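Local structure of beta-lactamase (5GWA) at residues 53-58 / 131-136; 118-123 / 141-146. The protein probably hydrolyses beta-lactams to substituted beta-amino acids, as a class A extended-spectrum beta-lactamase that is inhibited by avibactam. One frame throughout, in Å; residues are numbered along the deposited sequence.

Contact 1 of 2, residues 53-58 / 131-136; sequences LALAVL and NFISKL
F132 meets A56 and L55, and with them carries most of this helix-to-helix contact. Its CG stands anti to the backbone N (chi1 172°), which sends the ring out from helix 126-135 onto the backbone of helix 49-63. There A56 covers one face of the ring. CA of A56 is 4.0 Å from the centroid of the F132 ring and 21° off the ring normal, a CH-pi contact placed off-centre toward the rim. CB of A56 packs on the same ring, 3.8 Å from CD2 of F132. The backbone is just as close, with N of A56 3.7 Å from CE2 of F132. CA, CB and N of A56 thus all lie at the ring. L55 comes to the ring obliquely, its CB 3.9 Å from CE2 of F132.

I133 is next. Its CD1 reaches back to the other helix and ends 4.2 Å from CD1 of L55. The two side chains cross at about a right angle, so they meet at their methyl ends and do not run alongside each other.

No hydrogen bond links the segments. The contact is van der Waals packing, with the ring lying partly on polar backbone atoms of helix 49-63. The helix axes approach to 9.9 Å and are nearly perpendicular, at 91°. The contact therefore stays local, centred on one aromatic ring.

The setting is the all-helical part of the class A beta-lactamase fold. Near its start helix 49-63 carries K50, which lines the avibactam pocket. L55 and I133 both rest on L170 of helix 164-175, and L55 also packs on L188 of helix 182-193. Helix 113-123 lies against another side of helix 49-63.

Contact 2 of 2, residues 118-123 / 141-146; sequences ILFRFV and ISIKAT
F120 extends its ring from helix 113-123 and overlaps the methyl groups of I143 and T146. In the class A beta-lactamase fold this joins a helix of the helical domain to the start of the omega loop, the segment that brings E147 to the active site. Here E147 lines the avibactam pocket, and T146 directly precedes it.

The two methyls touch different parts of the ring. CG2 of I143 lies 4.2 Å from CE1 of F120, toward the far end of the ring. The chi1 of I143, -63°, puts CG1 beside the backbone N and CG2 anti to it, and CG2 is the branch that touches the phenylalanine. CG2 of T146 lies 4.3 Å from CD2 of F120, nearer the root of the ring. Both approach the ring obliquely. Both are van der Waals contacts, and no hydrogen bond passes between the segments.

Y49 meets the F120 ring with the planes at about 55°, and V129 of helix 126-135 packs on both F120 and I143. The loop backbone has polar partners as well: O of A145 accepts a hydrogen bond from OH of Y49, and N of I143 is hydrogen-bonded to ND1 of H130. T146 turns its methyl to F120 and uses its hydroxyl differently: it is the N-cap of helix 147-151, with OG1 capping a backbone N just beyond the segment.

Overall arrangement
Contacts 1 and 2 are neighbouring parts of one apolar core, with centres 10 Å apart. Their segments alternate along the chain: 118-123 falls between 53-58 and 131-136, and 141-146 follows. One run of chain, helix 113-123, helix 126-135 and strand 141-142 with the loop after it, thus supplies three of the four segments. The contacts touch at several points. CD1 of L53 is 3.8 Å from CD1 of F120, CG2 of V123 is 3.7 Å from O of A56, and CG2 of I133 is 3.7 Å from CD1 of I141. In contact 2 the T146 side chain is about 11 Å from bound avibactam.

Contact 1 of 2, residues 53-58 / 131-136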
loop_
_atom_site.group_PDB
_atom_site.type_symbol
_atom_site.label_atom_id
_atom_site.label_comp_id
_atom_site.label_asym_id
_atom_site.label_seq_id
_atom_site.Cartn_x
_atom_site.Cartn_y
_atom_site.Cartn_z
ATOM N N LEU A 53 16.679 0.507 10.693
ATOM C CA LEU A 53 16.149 1.833 11.041
ATOM C C LEU A 53 15.697 1.909 12.504
ATOM O O LEU A 53 16.089 2.839 13.239
ATOM C CB LEU A 53 14.986 2.140 10.092
ATOM C CG LEU A 53 14.164 3.359 10.466
ATOM C CD1 LEU A 53 15.001 4.625 10.480
ATOM C CD2 LEU A 53 12.975 3.499 9.537
ATOM N N ALA A 54 15.056 0.853 12.984
ATOM C CA ALA A 54 14.533 0.796 14.333
ATOM C C ALA A 54 15.690 0.789 15.334
ATOM O O ALA A 54 15.636 1.484 16.351
ATOM C CB ALA A 54 13.629 -0.385 14.513
ATOM N N LEU A 55 16.726 0.026 15.034
ATOM C CA LEU A 55 17.957 0.075 15.854
ATOM C C LEU A 55 18.469 1.492 15.992
ATOM O O LEU A 55 18.740 1.931 17.116
ATOM C CB LEU A 55 19.063 -0.790 15.256
ATOM C CG LEU A 55 18.814 -2.292 15.202
ATOM C CD1 LEU A 55 19.940 -2.973 14.464
ATOM C CD2 LEU A 55 18.647 -2.923 16.561
ATOM N N ALA A 56 18.614 2.213 14.878
ATOM C CA ALA A 56 19.189 3.553 14.936
ATOM C C ALA A 56 18.248 4.489 15.707
ATOM O O ALA A 56 18.685 5.379 16.440
ATOM C CB ALA A 56 19.461 4.078 13.546
ATOM N N VAL A 57 16.958 4.401 15.413
ATOM C CA VAL A 57 15.986 5.212 16.154
ATOM C C VAL A 57 16.020 4.982 17.658
ATOM O O VAL A 57 16.032 5.937 18.455
ATOM C CB VAL A 57 14.573 4.954 15.618
ATOM C CG1 VAL A 57 13.515 5.620 16.473
ATOM C CG2 VAL A 57 14.504 5.466 14.209
ATOM N N LEU A 58 16.017 3.724 18.079
ATOM C CA LEU A 58 15.927 3.439 19.502
ATOM C C LEU A 58 17.227 3.816 20.189
ATOM O O LEU A 58 17.198 4.166 21.344
ATOM C CB LEU A 58 15.602 1.962 19.748
ATOM C CG LEU A 58 14.157 1.624 19.404
ATOM C CD1 LEU A 58 13.995 0.105 19.284
ATOM C CD2 LEU A 58 13.193 2.187 20.444
ATOM N N ASN A 131 25.496 4.804 8.408
ATOM C CA ASN A 131 26.698 4.928 9.242
ATOM C C ASN A 131 26.569 4.216 10.584
ATOM O O ASN A 131 27.516 3.599 11.061
ATOM C CB ASN A 131 27.016 6.403 9.470
ATOM C CG ASN A 131 27.521 7.079 8.226
ATOM O OD1 ASN A 131 27.991 6.424 7.312
ATOM N ND2 ASN A 131 27.552 8.415 8.242
ATOM N N PHE A 132 25.421 4.347 11.217
ATOM C CA PHE A 132 25.168 3.724 12.497
ATOM C C PHE A 132 25.437 2.237 12.401
ATOM O O PHE A 132 26.069 1.622 13.258
ATOM C CB PHE A 132 23.733 4.000 12.950
ATOM C CG PHE A 132 23.333 3.252 14.170
ATOM C CD1 PHE A 132 23.776 3.640 15.410
ATOM C CD2 PHE A 132 22.653 2.048 14.061
ATOM C CE1 PHE A 132 23.487 2.894 16.527
ATOM C CE2 PHE A 132 22.251 1.371 15.183
ATOM C CZ PHE A 132 22.666 1.786 16.419
ATOM N N ILE A 133 24.867 1.630 11.370
ATOM C CA ILE A 133 25.025 0.205 11.183
ATOM C C ILE A 133 26.485 -0.153 10.925
ATOM O O ILE A 133 27.010 -1.084 11.560
ATOM C CB ILE A 133 24.142 -0.288 10.012
ATOM C CG1 ILE A 133 22.657 -0.143 10.382
ATOM C CG2 ILE A 133 24.443 -1.756 9.686
ATOM C CD1 ILE A 133 22.173 -0.884 11.599
ATOM N N SER A 134 27.126 0.562 10.007
ATOM C CA SER A 134 28.530 0.344 9.702
ATOM C C SER A 134 29.373 0.384 10.981
ATOM O O SER A 134 30.284 -0.451 11.180
ATOM C CB SER A 134 29.047 1.384 8.717
ATOM O OG SER A 134 30.425 1.140 8.470
ATOM N N LYS A 135 29.049 1.315 11.864
ATOM C CA LYS A 135 29.868 1.494 13.082
ATOM C C LYS A 135 29.624 0.478 14.180
ATOM O O LYS A 135 30.443 0.344 15.112
ATOM C CB LYS A 135 29.683 2.901 13.632
ATOM C CG LYS A 135 30.194 3.966 12.696
ATOM C CD LYS A 135 31.684 4.200 12.928
ATOM C CE LYS A 135 32.248 5.189 11.928
ATOM N NZ LYS A 135 33.711 5.376 12.156
ATOM N N LEU A 136 28.609 -0.361 14.002
ATOM C CA LEU A 136 28.447 -1.526 14.860
ATOM C C LEU A 136 29.482 -2.618 14.538
ATOM O O LEU A 136 29.551 -3.625 15.251
ATOM C CB LEU A 136 27.020 -2.074 14.744
ATOM C CG LEU A 136 25.914 -1.143 15.238
ATOM C CD1 LEU A 136 24.548 -1.769 14.991
ATOM C CD2 LEU A 136 26.055 -0.788 16.707
#

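Contact 2 of 2, residues 118-123 / 141-146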
loop_
_atom_site.group_PDB
_atom_site.type_symbol
_atom_site.label_atom_id
_atom_site.label_comp_id
_atom_site.label_asym_id
_atom_site.label_seq_id
_atom_site.Cartn_x
_atom_site.Cartn_y
_atom_site.Cartn_z
ATOM N N ILE A 118 8.864 8.643 8.166
ATOM C CA ILE A 118 8.759 9.567 9.328
ATOM C C ILE A 118 9.949 9.354 10.282
ATOM O O ILE A 118 10.642 10.305 10.688
ATOM C CB ILE A 118 7.434 9.335 10.095
ATOM C CG1 ILE A 118 6.251 9.883 9.286
ATOM C CG2 ILE A 118 7.476 9.989 11.463
ATOM C CD1 ILE A 118 4.929 9.362 9.767
ATOM N N LEU A 119 10.300 8.096 10.493
ATOM C CA LEU A 119 11.415 7.758 11.365
ATOM C C LEU A 119 12.774 8.053 10.724
ATOM O O LEU A 119 13.685 8.496 11.440
ATOM C CB LEU A 119 11.302 6.291 11.833
ATOM C CG LEU A 119 10.122 5.977 12.774
ATOM C CD1 LEU A 119 10.016 4.494 13.040
ATOM C CD2 LEU A 119 10.183 6.757 14.091
ATOM N N PHE A 120 12.947 7.840 9.422
ATOM C CA PHE A 120 14.170 8.281 8.712
ATOM C C PHE A 120 14.364 9.774 8.901
ATOM O O PHE A 120 15.451 10.228 9.277
ATOM C CB PHE A 120 14.143 7.936 7.221
ATOM C CG PHE A 120 14.712 6.590 6.888
ATOM C CD1 PHE A 120 16.011 6.266 7.195
ATOM C CD2 PHE A 120 13.923 5.652 6.236
ATOM C CE1 PHE A 120 16.509 5.012 6.914
ATOM C CE2 PHE A 120 14.469 4.459 5.802
ATOM C CZ PHE A 120 15.733 4.113 6.173
ATOM N N ARG A 121 13.284 10.531 8.796
ATOM C CA ARG A 121 13.403 11.982 9.005
ATOM C C ARG A 121 13.778 12.343 10.432
ATOM O O ARG A 121 14.723 13.167 10.635
ATOM C CB ARG A 121 12.160 12.702 8.507
ATOM C CG ARG A 121 12.135 12.746 6.975
ATOM C CD ARG A 121 11.027 13.622 6.396
ATOM N NE ARG A 121 9.699 13.064 6.652
ATOM C CZ ARG A 121 9.100 12.154 5.888
ATOM N NH1 ARG A 121 9.707 11.693 4.804
ATOM N NH2 ARG A 121 7.866 11.752 6.179
ATOM N N PHE A 122 13.160 11.681 11.399
ATOM C CA PHE A 122 13.472 11.882 12.822
ATOM C C PHE A 122 14.936 11.589 13.133
ATOM O O PHE A 122 15.612 12.381 13.799
ATOM C CB PHE A 122 12.556 11.037 13.703
ATOM C CG PHE A 122 12.949 11.053 15.140
ATOM C CD1 PHE A 122 12.792 12.205 15.900
ATOM C CD2 PHE A 122 13.647 10.007 15.670
ATOM C CE1 PHE A 122 13.281 12.264 17.184
ATOM C CE2 PHE A 122 14.103 10.033 16.960
ATOM C CZ PHE A 122 13.915 11.176 17.723
ATOM N N VAL A 123 15.461 10.491 12.605
ATOM C CA VAL A 123 16.796 10.023 12.992
ATOM C C VAL A 123 17.883 10.766 12.232
ATOM O O VAL A 123 19.065 10.708 12.635
ATOM C CB VAL A 123 16.892 8.489 12.786
ATOM C CG1 VAL A 123 17.163 8.150 11.321
ATOM C CG2 VAL A 123 17.886 7.853 13.742
ATOM N N ILE A 141 26.400 -3.797 4.264
ATOM C CA ILE A 141 25.037 -3.286 4.252
ATOM C C ILE A 141 25.070 -1.865 3.705
ATOM O O ILE A 141 25.871 -1.040 4.185
ATOM C CB ILE A 141 24.406 -3.285 5.664
ATOM C CG1 ILE A 141 24.390 -4.706 6.242
ATOM C CG2 ILE A 141 22.976 -2.734 5.626
ATOM C CD1 ILE A 141 23.930 -4.847 7.666
ATOM N N SER A 142 24.156 -1.563 2.790
ATOM C CA SER A 142 24.063 -0.244 2.170
ATOM C C SER A 142 22.663 0.299 2.364
ATOM O O SER A 142 21.697 -0.300 1.885
ATOM C CB SER A 142 24.400 -0.324 0.691
ATOM O OG SER A 142 24.154 0.910 0.035
ATOM N N ILE A 143 22.555 1.440 3.037
ATOM C CA ILE A 143 21.262 2.107 3.243
ATOM C C ILE A 143 21.337 3.480 2.591
ATOM O O ILE A 143 22.054 4.384 3.086
ATOM C CB ILE A 143 20.877 2.148 4.731
ATOM C CG1 ILE A 143 20.709 0.712 5.266
ATOM C CG2 ILE A 143 19.646 3.016 4.992
ATOM C CD1 ILE A 143 20.668 0.564 6.764
ATOM N N LYS A 144 20.532 3.647 1.543
ATOM C CA LYS A 144 20.643 4.798 0.659
ATOM C C LYS A 144 19.320 5.506 0.372
ATOM O O LYS A 144 19.333 6.612 -0.139
ATOM C CB LYS A 144 21.292 4.367 -0.628
ATOM C CG LYS A 144 22.722 3.875 -0.449
ATOM C CD LYS A 144 23.697 4.950 -0.052
ATOM C CE LYS A 144 25.002 4.306 0.421
ATOM N NZ LYS A 144 26.063 5.330 0.622
ATOM N N ALA A 145 18.209 4.784 0.435
ATOM C CA ALA A 145 16.963 5.351 -0.107
ATOM C C ALA A 145 15.813 5.093 0.843
ATOM O O ALA A 145 15.661 4.010 1.371
ATOM C CB ALA A 145 16.615 4.742 -1.434
ATOM N N THR A 146 14.960 6.081 0.975
ATOM C CA THR A 146 13.751 5.969 1.779
ATOM C C THR A 146 12.706 5.176 1.000
ATOM O O THR A 146 12.916 4.830 -0.156
ATOM C CB THR A 146 13.141 7.346 2.062
ATOM O OG1 THR A 146 12.800 7.965 0.817
ATOM C CG2 THR A 146 14.095 8.236 2.837
#